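Local coordinates for protein CalS13 (PDB 4ZAS) that probably transfers an amino group to a nucleotide-linked keto sugar, as a pyridoxal phosphate-dependent aminotransferase of the DegT/DnrJ/EryC1 family, at residues P39-R44 with G281-E286; G57-E62 with G277-L282; C214-G219 with F231-D236; R293-N298 with I382-W387. One frame throughout, in Å; residues are numbered along the deposited sequence.

In the fold
Three of the four contacts share helix 275-305. Interactions 1 and 2 use its first turns, have L282 in common and lie with centres about 10 Å apart; they touch where R44 CD comes 3.5 Å from A279 O. Further along the same helix, interaction 4 joins it to the loop after strand 379-382, its centre about 21 Å from that of interaction 1. Interaction 3 belongs to the central sheet, its nearest atoms about 7 Å from those of interactions 1 and 2. The bound dTDP-4-keto-6-deoxyglucose lies nearest interaction 4, about 8 Å from the W387 side chain, against 11 Å from that of T218 and 12 Å from that of N284.

Interaction 1: residues P39-R44 with G281-E286; sequences PDVSTR and GLSNLE
D40 and V41 bring the start of helix 41-49 against S283 of the long helix 275-305, a helix-on-helix packing in what is, by family, a fold type I aminotransferase. The nearest approach of D40 to the serine is from its backbone: its C lies 3.9 Å from S283 OG. Its carboxylate, poorly ordered and exposed, comes within 4.4 Å of E286, measured from OD2 to OE1. The likeness of charge is probably eased by R44, which pairs with E286, and by R287, which makes a long, weak ion pair with D40.

V41 supplies the apolar part. With chi1 at 173°, CG2 stands anti to the carbonyl carbon and packs on S283 CB at 3.5 Å. A beta-branched side chain suits this place because its other surfaces are used as well, against I280 of the same chain and L49 of the second subunit. CG2 also approaches N284, whose amide is already held by S38 N and T225 O.

One turn on, R44 reaches back over the long helix. Its chain is extended from CG to NE, and the CD methylene rests 3.3 Å from S283 OG. The small serine lets the flat guanidinium settle close to the helix backbone, one face over L282 C, with NE 3.7 Å from L282 CB. S283 OG and the E286 carboxylate both accept from NH1, each weakly. The salt bridge is long, R44 NH1 to E286 OE1 being 3.4 Å, and the guanidinium and carboxylate planes stand 79° apart.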
loop_
_atom_site.group_PDB
_atom_site.type_symbol
_atom_site.label_atom_id
_atom_site.label_comp_id
_atom_site.label_asym_id
_atom_site.label_seq_id
_atom_site.Cartn_x
_atom_site.Cartn_y
_atom_site.Cartn_z
ATOM N N PRO A 39 -1.899 10.174 24.279
ATOM C CA PRO A 39 -0.572 10.126 24.915
ATOM C C PRO A 39 -0.201 8.721 25.406
ATOM O O PRO A 39 0.926 8.490 25.828
ATOM C CB PRO A 39 -0.712 11.098 26.092
ATOM C CG PRO A 39 -2.180 11.071 26.424
ATOM C CD PRO A 39 -2.894 10.874 25.111
ATOM N N ASP A 40 -1.163 7.807 25.350
ATOM C CA ASP A 40 -1.008 6.448 25.851
ATOM C C ASP A 40 -0.414 5.487 24.819
ATOM O O ASP A 40 -0.089 4.342 25.137
ATOM C CB ASP A 40 -2.374 5.921 26.300
ATOM C CG ASP A 40 -2.928 6.669 27.504
ATOM O OD1 ASP A 40 -2.131 7.084 28.375
ATOM O OD2 ASP A 40 -4.166 6.844 27.575
ATOM N N VAL A 41 -0.289 5.964 23.585
ATOM C CA VAL A 41 0.087 5.134 22.448
ATOM C C VAL A 41 1.437 4.454 22.636
ATOM O O VAL A 41 1.593 3.286 22.295
ATOM C CB VAL A 41 0.089 5.958 21.153
ATOM C CG1 VAL A 41 0.642 5.155 20.023
ATOM C CG2 VAL A 41 -1.308 6.376 20.801
ATOM N N SER A 42 2.397 5.175 23.204
ATOM C CA SER A 42 3.757 4.667 23.313
ATOM C C SER A 42 3.821 3.308 23.995
ATOM O O SER A 42 4.543 2.416 23.545
ATOM C CB SER A 42 4.624 5.671 24.080
ATOM O OG SER A 42 5.900 5.135 24.395
ATOM N N THR A 43 3.032 3.140 25.049
ATOM C CA THR A 43 2.997 1.894 25.804
ATOM C C THR A 43 2.485 0.722 24.964
ATOM O O THR A 43 3.058 -0.367 24.963
ATOM C CB THR A 43 2.131 2.053 27.043
ATOM O OG1 THR A 43 2.703 3.073 27.878
ATOM C CG2 THR A 43 2.065 0.758 27.807
ATOM N N ARG A 44 1.377 0.949 24.277
ATOM C CA ARG A 44 0.771 -0.077 23.454
ATOM C C ARG A 44 1.722 -0.493 22.317
ATOM O O ARG A 44 1.947 -1.682 22.073
ATOM C CB ARG A 44 -0.555 0.447 22.905
ATOM C CG ARG A 44 -1.778 -0.017 23.676
ATOM C CD ARG A 44 -3.026 0.279 22.859
ATOM N NE ARG A 44 -4.232 -0.346 23.399
ATOM C CZ ARG A 44 -5.112 0.264 24.189
ATOM N NH1 ARG A 44 -4.935 1.532 24.545
ATOM N NH2 ARG A 44 -6.179 -0.396 24.615
ATOM N N GLY A 281 -4.398 2.554 16.591
ATOM C CA GLY A 281 -5.839 2.579 16.438
ATOM C C GLY A 281 -6.609 2.247 17.702
ATOM O O GLY A 281 -7.629 2.870 17.987
ATOM N N LEU A 282 -6.155 1.229 18.430
ATOM C CA LEU A 282 -6.796 0.842 19.677
ATOM C C LEU A 282 -6.707 1.948 20.735
ATOM O O LEU A 282 -7.664 2.173 21.475
ATOM C CB LEU A 282 -6.178 -0.445 20.218
ATOM C CG LEU A 282 -6.718 -1.727 19.607
ATOM C CD1 LEU A 282 -5.864 -2.889 20.044
ATOM C CD2 LEU A 282 -8.147 -1.919 20.057
ATOM N N SER A 283 -5.543 2.596 20.826
ATOM C CA SER A 283 -5.350 3.724 21.734
ATOM C C SER A 283 -6.265 4.876 21.400
ATOM O O SER A 283 -6.936 5.437 22.273
ATOM C CB SER A 283 -3.909 4.239 21.693
ATOM O OG SER A 283 -3.103 3.612 22.663
ATOM N N ASN A 284 -6.290 5.228 20.125
ATOM C CA ASN A 284 -6.988 6.428 19.739
ATOM C C ASN A 284 -8.484 6.225 19.734
ATOM O O ASN A 284 -9.232 7.200 19.821
ATOM C CB ASN A 284 -6.491 6.911 18.385
ATOM C CG ASN A 284 -5.125 7.543 18.485
ATOM O OD1 ASN A 284 -4.754 8.066 19.537
ATOM N ND2 ASN A 284 -4.364 7.494 17.405
ATOM N N LEU A 285 -8.928 4.971 19.679
ATOM C CA LEU A 285 -10.360 4.713 19.784
ATOM C C LEU A 285 -10.899 5.182 21.133
ATOM O O LEU A 285 -12.060 5.592 21.244
ATOM C CB LEU A 285 -10.679 3.241 19.584
ATOM C CG LEU A 285 -10.797 2.845 18.119
ATOM C CD1 LEU A 285 -10.969 1.334 18.017
ATOM C CD2 LEU A 285 -11.907 3.567 17.414
ATOM N N GLU A 286 -10.044 5.139 22.150
ATOM C CA GLU A 286 -10.436 5.542 23.495
ATOM C C GLU A 286 -10.668 7.045 23.619
ATOM O O GLU A 286 -11.272 7.489 24.582
ATOM C CB GLU A 286 -9.362 5.140 24.503
ATOM C CG GLU A 286 -9.184 3.655 24.696
ATOM C CD GLU A 286 -7.998 3.348 25.598
ATOM O OE1 GLU A 286 -6.990 4.088 25.521
ATOM O OE2 GLU A 286 -8.070 2.379 26.384
#

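Interaction 2: residues G57-E62 with G277-L282; sequences GPTVAE and GGAIGL
G278 faces V60 and T59 where helix 58-71 packs on helix 275-305, a close helix-helix crossing of 37° with the axes of the short segments 8.0 Å apart. The glycine makes this approach possible: the direction in which a side chain would leave it runs straight at V60, and the two CA atoms, of G278 and V60, are only 4.4 Å apart. V60 turns its own CB away and touches G278 CA with CG2 from the flank.

Over the peptide that joins G278 to A279 lies the methyl group of T59. With chi1 at -66° OG1 lies beside the backbone N, which leaves CG2 anti to that N and projecting across the gap, meeting G278 C at 3.6 Å and A279 N at 3.4 Å. The A279 methyl stands off to the flank, its CB 4.1 Å from T59 CG2. E275, just before the segment 277-282, reinforces the junction by accepting from the backbone N of T59 through OE1 and from that of V60 through OE2, thus tying the first turn of helix 58-71 to the start of the long helix.

A turn later L282 sends its branched end toward helix 58-71. E62 is extended from the backbone, CG anti to N at 179°, and its chain meets the leucine at about a right angle. L282 CD1 does most of the touching, along CB, CG and the carboxylate, while CD2 comes up beside CG and OE2; the closest approach is L282 CD1 to E62 CD, 3.5 Å.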
loop_
_atom_site.group_PDB
_atom_site.type_symbol
_atom_site.label_atom_id
_atom_site.label_comp_id
_atom_site.label_asym_id
_atom_site.label_seq_id
_atom_site.Cartn_x
_atom_site.Cartn_y
_atom_site.Cartn_z
ATOM N N GLY A 57 -0.633 -10.162 13.179
ATOM C CA GLY A 57 -0.770 -10.508 14.585
ATOM C C GLY A 57 -2.156 -10.217 15.125
ATOM O O GLY A 57 -3.020 -9.718 14.406
ATOM N N PRO A 58 -2.379 -10.521 16.405
ATOM C CA PRO A 58 -3.703 -10.376 17.031
ATOM C C PRO A 58 -4.132 -8.922 17.309
ATOM O O PRO A 58 -5.330 -8.667 17.408
ATOM C CB PRO A 58 -3.548 -11.139 18.348
ATOM C CG PRO A 58 -2.086 -11.017 18.669
ATOM C CD PRO A 58 -1.368 -11.041 17.342
ATOM N N THR A 59 -3.189 -7.989 17.400
ATOM C CA THR A 59 -3.529 -6.608 17.701
ATOM C C THR A 59 -4.424 -6.011 16.623
ATOM O O THR A 59 -5.439 -5.394 16.930
ATOM C CB THR A 59 -2.263 -5.739 17.849
ATOM O OG1 THR A 59 -1.536 -6.162 19.004
ATOM C CG2 THR A 59 -2.633 -4.279 18.022
ATOM N N VAL A 60 -4.078 -6.233 15.363
ATOM C CA VAL A 60 -4.907 -5.765 14.256
ATOM C C VAL A 60 -6.309 -6.374 14.305
ATOM O O VAL A 60 -7.300 -5.693 14.047
ATOM C CB VAL A 60 -4.233 -6.072 12.922
ATOM C CG1 VAL A 60 -5.223 -5.980 11.817
ATOM C CG2 VAL A 60 -3.051 -5.115 12.697
ATOM N N ALA A 61 -6.395 -7.661 14.624
ATOM C CA ALA A 61 -7.696 -8.311 14.766
ATOM C C ALA A 61 -8.497 -7.691 15.913
ATOM O O ALA A 61 -9.702 -7.524 15.797
ATOM C CB ALA A 61 -7.534 -9.803 14.980
ATOM N N GLU A 62 -7.824 -7.369 17.019
ATOM C CA GLU A 62 -8.480 -6.755 18.180
ATOM C C GLU A 62 -9.037 -5.385 17.798
ATOM O O GLU A 62 -10.114 -4.997 18.241
ATOM C CB GLU A 62 -7.520 -6.601 19.366
ATOM C CG GLU A 62 -8.192 -5.948 20.563
ATOM C CD GLU A 62 -7.257 -5.640 21.729
ATOM O OE1 GLU A 62 -6.075 -6.029 21.703
ATOM O OE2 GLU A 62 -7.727 -4.991 22.690
ATOM N N GLY A 277 0.039 -0.191 13.435
ATOM C CA GLY A 277 -1.186 0.518 13.109
ATOM C C GLY A 277 -2.332 0.109 14.015
ATOM O O GLY A 277 -3.026 0.951 14.574
ATOM N N GLY A 278 -2.519 -1.194 14.179
ATOM C CA GLY A 278 -3.567 -1.685 15.043
ATOM C C GLY A 278 -3.410 -1.170 16.461
ATOM O O GLY A 278 -4.389 -0.791 17.086
ATOM N N ALA A 279 -2.181 -1.130 16.964
ATOM C CA ALA A 279 -1.948 -0.668 18.330
ATOM C C ALA A 279 -2.358 0.808 18.515
ATOM O O ALA A 279 -3.079 1.149 19.459
ATOM C CB ALA A 279 -0.495 -0.863 18.700
ATOM N N ILE A 280 -1.924 1.661 17.587
ATOM C CA ILE A 280 -2.254 3.083 17.582
ATOM C C ILE A 280 -3.764 3.293 17.488
ATOM O O ILE A 280 -4.341 4.090 18.226
ATOM C CB ILE A 280 -1.511 3.770 16.439
ATOM C CG1 ILE A 280 0.001 3.663 16.699
ATOM C CG2 ILE A 280 -1.961 5.233 16.273
ATOM C CD1 ILE A 280 0.856 3.994 15.472
ATOM N N GLY A 281 -4.398 2.554 16.591
ATOM C CA GLY A 281 -5.839 2.579 16.438
ATOM C C GLY A 281 -6.609 2.247 17.702
ATOM O O GLY A 281 -7.629 2.870 17.987
ATOM N N LEU A 282 -6.155 1.229 18.430
ATOM C CA LEU A 282 -6.796 0.842 19.677
ATOM C C LEU A 282 -6.707 1.948 20.735
ATOM O O LEU A 282 -7.664 2.173 21.475
ATOM C CB LEU A 282 -6.178 -0.445 20.218
ATOM C CG LEU A 282 -6.718 -1.727 19.607
ATOM C CD1 LEU A 282 -5.864 -2.889 20.044
ATOM C CD2 LEU A 282 -8.147 -1.919 20.057
#

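Interaction 3: residues C214-G219 with F231-D236; sequences CVYSTG and FVVLPD
Y216 and F231, paired across two antiparallel strands, lay their rings almost parallel, at 14°, yet strongly offset, with little of one ring above the other. What sits over the face of F231 is instead Y216 CB, 3.6 Å from the ring centroid, a CH-pi contact. F231 can tuck under its neighbour because its CG lies between the backbone N and the carbonyl carbon (chi1 54°), folding the ring toward the other strand; its CE2 then comes 3.3 Å from Y216 CD1.

C214 and V233 exchange two hydrogen bonds, V233 N to C214 O being 2.6 Å, and Y216 N donates almost straight to F231 O at 2.8 Å. The returning bond from F231 N to Y216 O is longer, 3.2 Å, and reaches its carbonyl from 42° out of plane. Between them V215 and V232 form a non-hydrogen-bonded pair, valines lying side by side on the face opposite C214, Y216, F231 and V233. T218 CG2 comes up to the edge of the F231 ring, and Y63, V67 and I71 of helix 58-71 also touch F231.

Beyond the paired residues, S217 OG accepts from G219 N in an ST turn and bonds the cofactor phosphate of the modified lysine at position 222. Strand 230-233 runs antiparallel to both neighbours, 76-79 and 213-217, in the otherwise parallel seven-stranded large-domain sheet of fold type I pyridoxal phosphate enzymes.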
loop_
_atom_site.group_PDB
_atom_site.type_symbol
_atom_site.label_atom_id
_atom_site.label_comp_id
_atom_site.label_asym_id
_atom_site.label_seq_id
_atom_site.Cartn_x
_atom_site.Cartn_y
_atom_site.Cartn_z
ATOM N N CYS A 214 -18.314 0.098 2.338
ATOM C CA CYS A 214 -17.802 1.392 2.845
ATOM C C CYS A 214 -16.302 1.362 3.147
ATOM O O CYS A 214 -15.819 0.453 3.832
ATOM C CB CYS A 214 -18.534 1.789 4.124
ATOM S SG CYS A 214 -20.296 1.919 3.951
ATOM N N VAL A 215 -15.572 2.363 2.658
ATOM C CA VAL A 215 -14.133 2.468 2.902
ATOM C C VAL A 215 -13.820 3.671 3.772
ATOM O O VAL A 215 -14.204 4.783 3.441
ATOM C CB VAL A 215 -13.345 2.558 1.589
ATOM C CG1 VAL A 215 -11.860 2.653 1.884
ATOM C CG2 VAL A 215 -13.668 1.369 0.686
ATOM N N TYR A 216 -13.097 3.440 4.865
ATOM C CA TYR A 216 -12.691 4.484 5.808
ATOM C C TYR A 216 -11.198 4.714 5.737
ATOM O O TYR A 216 -10.454 3.802 5.386
ATOM C CB TYR A 216 -13.067 4.098 7.244
ATOM C CG TYR A 216 -14.521 4.316 7.670
ATOM C CD1 TYR A 216 -15.522 3.396 7.366
ATOM C CD2 TYR A 216 -14.868 5.412 8.445
ATOM C CE1 TYR A 216 -16.832 3.592 7.795
ATOM C CE2 TYR A 216 -16.153 5.616 8.872
ATOM C CZ TYR A 216 -17.140 4.711 8.553
ATOM O OH TYR A 216 -18.427 4.954 9.009
ATOM N N SER A 217 -10.750 5.920 6.074
ATOM C CA SER A 217 -9.322 6.167 6.224
ATOM C C SER A 217 -8.968 6.447 7.670
ATOM O O SER A 217 -9.715 7.125 8.380
ATOM C CB SER A 217 -8.877 7.348 5.357
ATOM O OG SER A 217 -7.550 7.759 5.663
ATOM N N THR A 218 -7.815 5.946 8.103
ATOM C CA THR A 218 -7.285 6.316 9.407
ATOM C C THR A 218 -5.891 6.911 9.237
ATOM O O THR A 218 -5.015 6.724 10.098
ATOM C CB THR A 218 -7.236 5.129 10.385
ATOM O OG1 THR A 218 -6.580 4.021 9.767
ATOM C CG2 THR A 218 -8.630 4.722 10.787
ATOM N N GLY A 219 -5.706 7.637 8.130
ATOM C CA GLY A 219 -4.477 8.378 7.864
ATOM C C GLY A 219 -4.198 9.477 8.883
ATOM O O GLY A 219 -5.031 9.765 9.757
ATOM N N PHE A 231 -9.864 0.977 6.657
ATOM C CA PHE A 231 -10.545 -0.300 6.698
ATOM C C PHE A 231 -11.741 -0.256 5.774
ATOM O O PHE A 231 -12.208 0.820 5.393
ATOM C CB PHE A 231 -10.959 -0.669 8.116
ATOM C CG PHE A 231 -11.785 0.377 8.814
ATOM C CD1 PHE A 231 -11.187 1.374 9.545
ATOM C CD2 PHE A 231 -13.162 0.351 8.743
ATOM C CE1 PHE A 231 -11.957 2.320 10.208
ATOM C CE2 PHE A 231 -13.926 1.298 9.392
ATOM C CZ PHE A 231 -13.322 2.283 10.127
ATOM N N VAL A 232 -12.180 -1.439 5.367
ATOM C CA VAL A 232 -13.343 -1.610 4.513
ATOM C C VAL A 232 -14.445 -2.303 5.312
ATOM O O VAL A 232 -14.165 -3.270 6.035
ATOM C CB VAL A 232 -12.987 -2.407 3.257
ATOM C CG1 VAL A 232 -14.183 -2.522 2.351
ATOM C CG2 VAL A 232 -11.802 -1.778 2.546
ATOM N N VAL A 233 -15.681 -1.809 5.190
ATOM C CA VAL A 233 -16.842 -2.426 5.860
ATOM C C VAL A 233 -17.754 -3.073 4.809
ATOM O O VAL A 233 -18.146 -2.451 3.829
ATOM C CB VAL A 233 -17.616 -1.389 6.717
ATOM C CG1 VAL A 233 -18.689 -2.070 7.558
ATOM C CG2 VAL A 233 -16.656 -0.608 7.616
ATOM N N LEU A 234 -18.083 -4.335 5.010
ATOM C CA LEU A 234 -18.839 -5.064 4.006
ATOM C C LEU A 234 -20.255 -5.346 4.480
ATOM O O LEU A 234 -20.482 -5.577 5.666
ATOM C CB LEU A 234 -18.123 -6.379 3.653
ATOM C CG LEU A 234 -16.814 -6.329 2.848
ATOM C CD1 LEU A 234 -16.848 -5.352 1.672
ATOM C CD2 LEU A 234 -15.659 -5.978 3.751
ATOM N N PRO A 235 -21.210 -5.341 3.546
ATOM C CA PRO A 235 -22.619 -5.602 3.869
ATOM C C PRO A 235 -22.968 -7.064 4.022
ATOM O O PRO A 235 -24.035 -7.328 4.566
ATOM C CB PRO A 235 -23.373 -4.994 2.687
ATOM C CG PRO A 235 -22.427 -5.065 1.573
ATOM C CD PRO A 235 -21.039 -4.859 2.168
ATOM N N ASP A 236 -22.131 -7.986 3.545
ATOM C CA ASP A 236 -22.398 -9.422 3.752
ATOM C C ASP A 236 -21.142 -10.303 3.833
ATOM O O ASP A 236 -20.031 -9.869 3.575
ATOM C CB ASP A 236 -23.340 -9.973 2.667
ATOM C CG ASP A 236 -22.856 -9.696 1.258
ATOM O OD1 ASP A 236 -21.826 -10.271 0.860
ATOM O OD2 ASP A 236 -23.540 -8.945 0.527
#

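Interaction 4: residues R293-N298 with I382-W387; sequences RRHREN and IPVGWW
H295 offers the flat of its imidazole to G385: the glycine CA sits over the ring centre, 3.4 Å from the centroid and 14° off the normal, a CH-pi contact. W387 also brings a ring face against this CA, so the lack of a side chain suits the position. At its edge, H295 NE2 meets W386 CD1 at 3.4 Å, the two rings side by side at their margins, planes 49° apart.

A turn on, N298 reads the loop backbone. Its ND2 donates to V384 O at 2.9 Å; the oxygen lies in the amide plane, although the donor stands well above the carbonyl plane. R294 bends at its third torsion to aim NH1 at W386 O, but their modelled separation of 2.5 Å is doubtfully short.

A second shell fixes these groups. F325 O accepts from H295 ND1, setting the rotation of the imidazole; R393 bonds N298 OD1, and E290 pairs with R294 NE. The indoles pack together, W387 CE3 lying 3.6 Å above the plane of W386, and P31 O accepts a hydrogen bond from W387 NE1.

H295, W386 and W387 form an aromatic cluster, about 8 Å from the bound nucleotide sugar at W387. With the N298 bond, the cluster joins the long helix to the loop after strand 379-382, an edge strand of the small antiparallel sheet in the C-terminal part of fold type I aminotransferases.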
loop_
_atom_site.group_PDB
_atom_site.type_symbol
_atom_site.label_atom_id
_atom_site.label_comp_id
_atom_site.label_asym_id
_atom_site.label_seq_id
_atom_site.Cartn_x
_atom_site.Cartn_y
_atom_site.Cartn_z
ATOM N N ARG A 293 -16.943 15.024 19.399
ATOM C CA ARG A 293 -17.920 15.885 20.061
ATOM C C ARG A 293 -17.495 17.348 19.927
ATOM O O ARG A 293 -18.332 18.228 19.724
ATOM C CB ARG A 293 -18.068 15.510 21.535
ATOM C CG ARG A 293 -19.230 16.169 22.236
ATOM C CD ARG A 293 -19.046 16.180 23.758
ATOM N NE ARG A 293 -17.865 16.945 24.143
ATOM C CZ ARG A 293 -17.839 18.274 24.227
ATOM N NH1 ARG A 293 -18.932 18.983 23.959
ATOM N NH2 ARG A 293 -16.722 18.900 24.573
ATOM N N ARG A 294 -16.190 17.605 20.014
ATOM C CA ARG A 294 -15.696 18.971 19.890
ATOM C C ARG A 294 -15.835 19.492 18.447
ATOM O O ARG A 294 -16.198 20.653 18.247
ATOM C CB ARG A 294 -14.242 19.072 20.356
ATOM C CG ARG A 294 -14.066 19.088 21.875
ATOM C CD ARG A 294 -12.652 19.538 22.243
ATOM N NE ARG A 294 -11.948 18.534 23.033
ATOM C CZ ARG A 294 -10.624 18.405 23.065
ATOM N NH1 ARG A 294 -9.859 19.231 22.359
ATOM N NH2 ARG A 294 -10.063 17.449 23.802
ATOM N N HIS A 295 -15.560 18.640 17.450
ATOM C CA HIS A 295 -15.790 19.000 16.048
ATOM C C HIS A 295 -17.252 19.488 15.874
ATOM O O HIS A 295 -17.508 20.556 15.306
ATOM C CB HIS A 295 -15.523 17.808 15.109
ATOM C CG HIS A 295 -14.101 17.669 14.630
ATOM N ND1 HIS A 295 -13.736 17.875 13.314
ATOM C CD2 HIS A 295 -12.969 17.284 15.275
ATOM C CE1 HIS A 295 -12.440 17.642 13.173
ATOM N NE2 HIS A 295 -11.949 17.288 14.349
ATOM N N ARG A 296 -18.210 18.703 16.364
ATOM C CA ARG A 296 -19.616 19.017 16.151
ATOM C C ARG A 296 -20.053 20.255 16.884
ATOM O O ARG A 296 -20.877 21.021 16.377
ATOM C CB ARG A 296 -20.503 17.834 16.547
ATOM C CG ARG A 296 -20.465 16.716 15.544
ATOM C CD ARG A 296 -21.149 15.478 16.043
ATOM N NE ARG A 296 -21.305 14.517 14.957
ATOM C CZ ARG A 296 -21.459 13.208 15.133
ATOM N NH1 ARG A 296 -21.457 12.684 16.354
ATOM N NH2 ARG A 296 -21.597 12.419 14.081
ATOM N N GLU A 297 -19.518 20.436 18.087
ATOM C CA GLU A 297 -19.847 21.597 18.905
ATOM C C GLU A 297 -19.356 22.872 18.222
ATOM O O GLU A 297 -20.063 23.881 18.190
ATOM C CB GLU A 297 -19.251 21.447 20.300
ATOM C CG GLU A 297 -19.186 22.730 21.078
ATOM C CD GLU A 297 -18.594 22.533 22.451
ATOM O OE1 GLU A 297 -17.969 21.473 22.688
ATOM O OE2 GLU A 297 -18.751 23.442 23.291
ATOM N N ASN A 298 -18.151 22.816 17.661
ATOM C CA ASN A 298 -17.599 23.944 16.932
ATOM C C ASN A 298 -18.415 24.201 15.665
ATOM O O ASN A 298 -18.660 25.353 15.316
ATOM C CB ASN A 298 -16.121 23.711 16.574
ATOM C CG ASN A 298 -15.222 23.605 17.805
ATOM O OD1 ASN A 298 -15.564 24.104 18.874
ATOM N ND2 ASN A 298 -14.051 22.977 17.646
ATOM N N ILE A 382 -12.590 25.878 6.467
ATOM C CA ILE A 382 -12.042 26.624 7.585
ATOM C C ILE A 382 -11.932 25.658 8.771
ATOM O O ILE A 382 -12.702 24.701 8.870
ATOM C CB ILE A 382 -12.900 27.857 7.916
ATOM C CG1 ILE A 382 -14.242 27.422 8.503
ATOM C CG2 ILE A 382 -13.094 28.719 6.681
ATOM C CD1 ILE A 382 -15.069 28.549 8.995
ATOM N N PRO A 383 -10.969 25.902 9.672
ATOM C CA PRO A 383 -10.712 25.033 10.822
ATOM C C PRO A 383 -11.924 24.895 11.703
ATOM O O PRO A 383 -12.535 25.910 12.010
ATOM C CB PRO A 383 -9.597 25.759 11.568
ATOM C CG PRO A 383 -8.943 26.600 10.544
ATOM C CD PRO A 383 -10.045 27.043 9.641
ATOM N N VAL A 384 -12.255 23.672 12.108
ATOM C CA VAL A 384 -13.432 23.415 12.929
ATOM C C VAL A 384 -13.130 22.330 13.960
ATOM O O VAL A 384 -13.938 22.093 14.861
ATOM C CB VAL A 384 -14.646 23.020 12.037
ATOM C CG1 VAL A 384 -14.492 21.602 11.527
ATOM C CG2 VAL A 384 -15.988 23.215 12.776
ATOM N N GLY A 385 -11.955 21.699 13.843
ATOM C CA GLY A 385 -11.578 20.560 14.678
ATOM C C GLY A 385 -11.432 20.727 16.190
ATOM O O GLY A 385 -11.640 21.815 16.737
ATOM N N TRP A 386 -11.066 19.629 16.858
ATOM C CA TRP A 386 -11.003 19.522 18.326
ATOM C C TRP A 386 -9.923 20.383 18.998
ATOM O O TRP A 386 -9.916 20.526 20.220
ATOM C CB TRP A 386 -10.799 18.049 18.736
ATOM C CG TRP A 386 -9.659 17.382 18.001
ATOM C CD1 TRP A 386 -9.752 16.583 16.893
ATOM C CD2 TRP A 386 -8.256 17.495 18.298
ATOM N NE1 TRP A 386 -8.495 16.183 16.492
ATOM C CE2 TRP A 386 -7.561 16.724 17.335
ATOM C CE3 TRP A 386 -7.521 18.167 19.286
ATOM C CZ2 TRP A 386 -6.166 16.610 17.328
ATOM C CZ3 TRP A 386 -6.135 18.051 19.278
ATOM C CH2 TRP A 386 -5.474 17.269 18.305
ATOM N N TRP A 387 -8.995 20.921 18.213
ATOM C CA TRP A 387 -7.882 21.715 18.757
ATOM C C TRP A 387 -8.237 23.189 18.919
ATOM O O TRP A 387 -7.452 23.969 19.468
ATOM C CB TRP A 387 -6.662 21.605 17.853
ATOM C CG TRP A 387 -6.990 21.992 16.442
ATOM C CD1 TRP A 387 -6.869 23.233 15.885
ATOM C CD2 TRP A 387 -7.518 21.136 15.413
ATOM N NE1 TRP A 387 -7.271 23.200 14.570
ATOM C CE2 TRP A 387 -7.680 21.927 14.256
ATOM C CE3 TRP A 387 -7.863 19.780 15.356
ATOM C CZ2 TRP A 387 -8.174 21.403 13.045
ATOM C CZ3 TRP A 387 -8.345 19.253 14.143
ATOM C CH2 TRP A 387 -8.492 20.069 13.007
#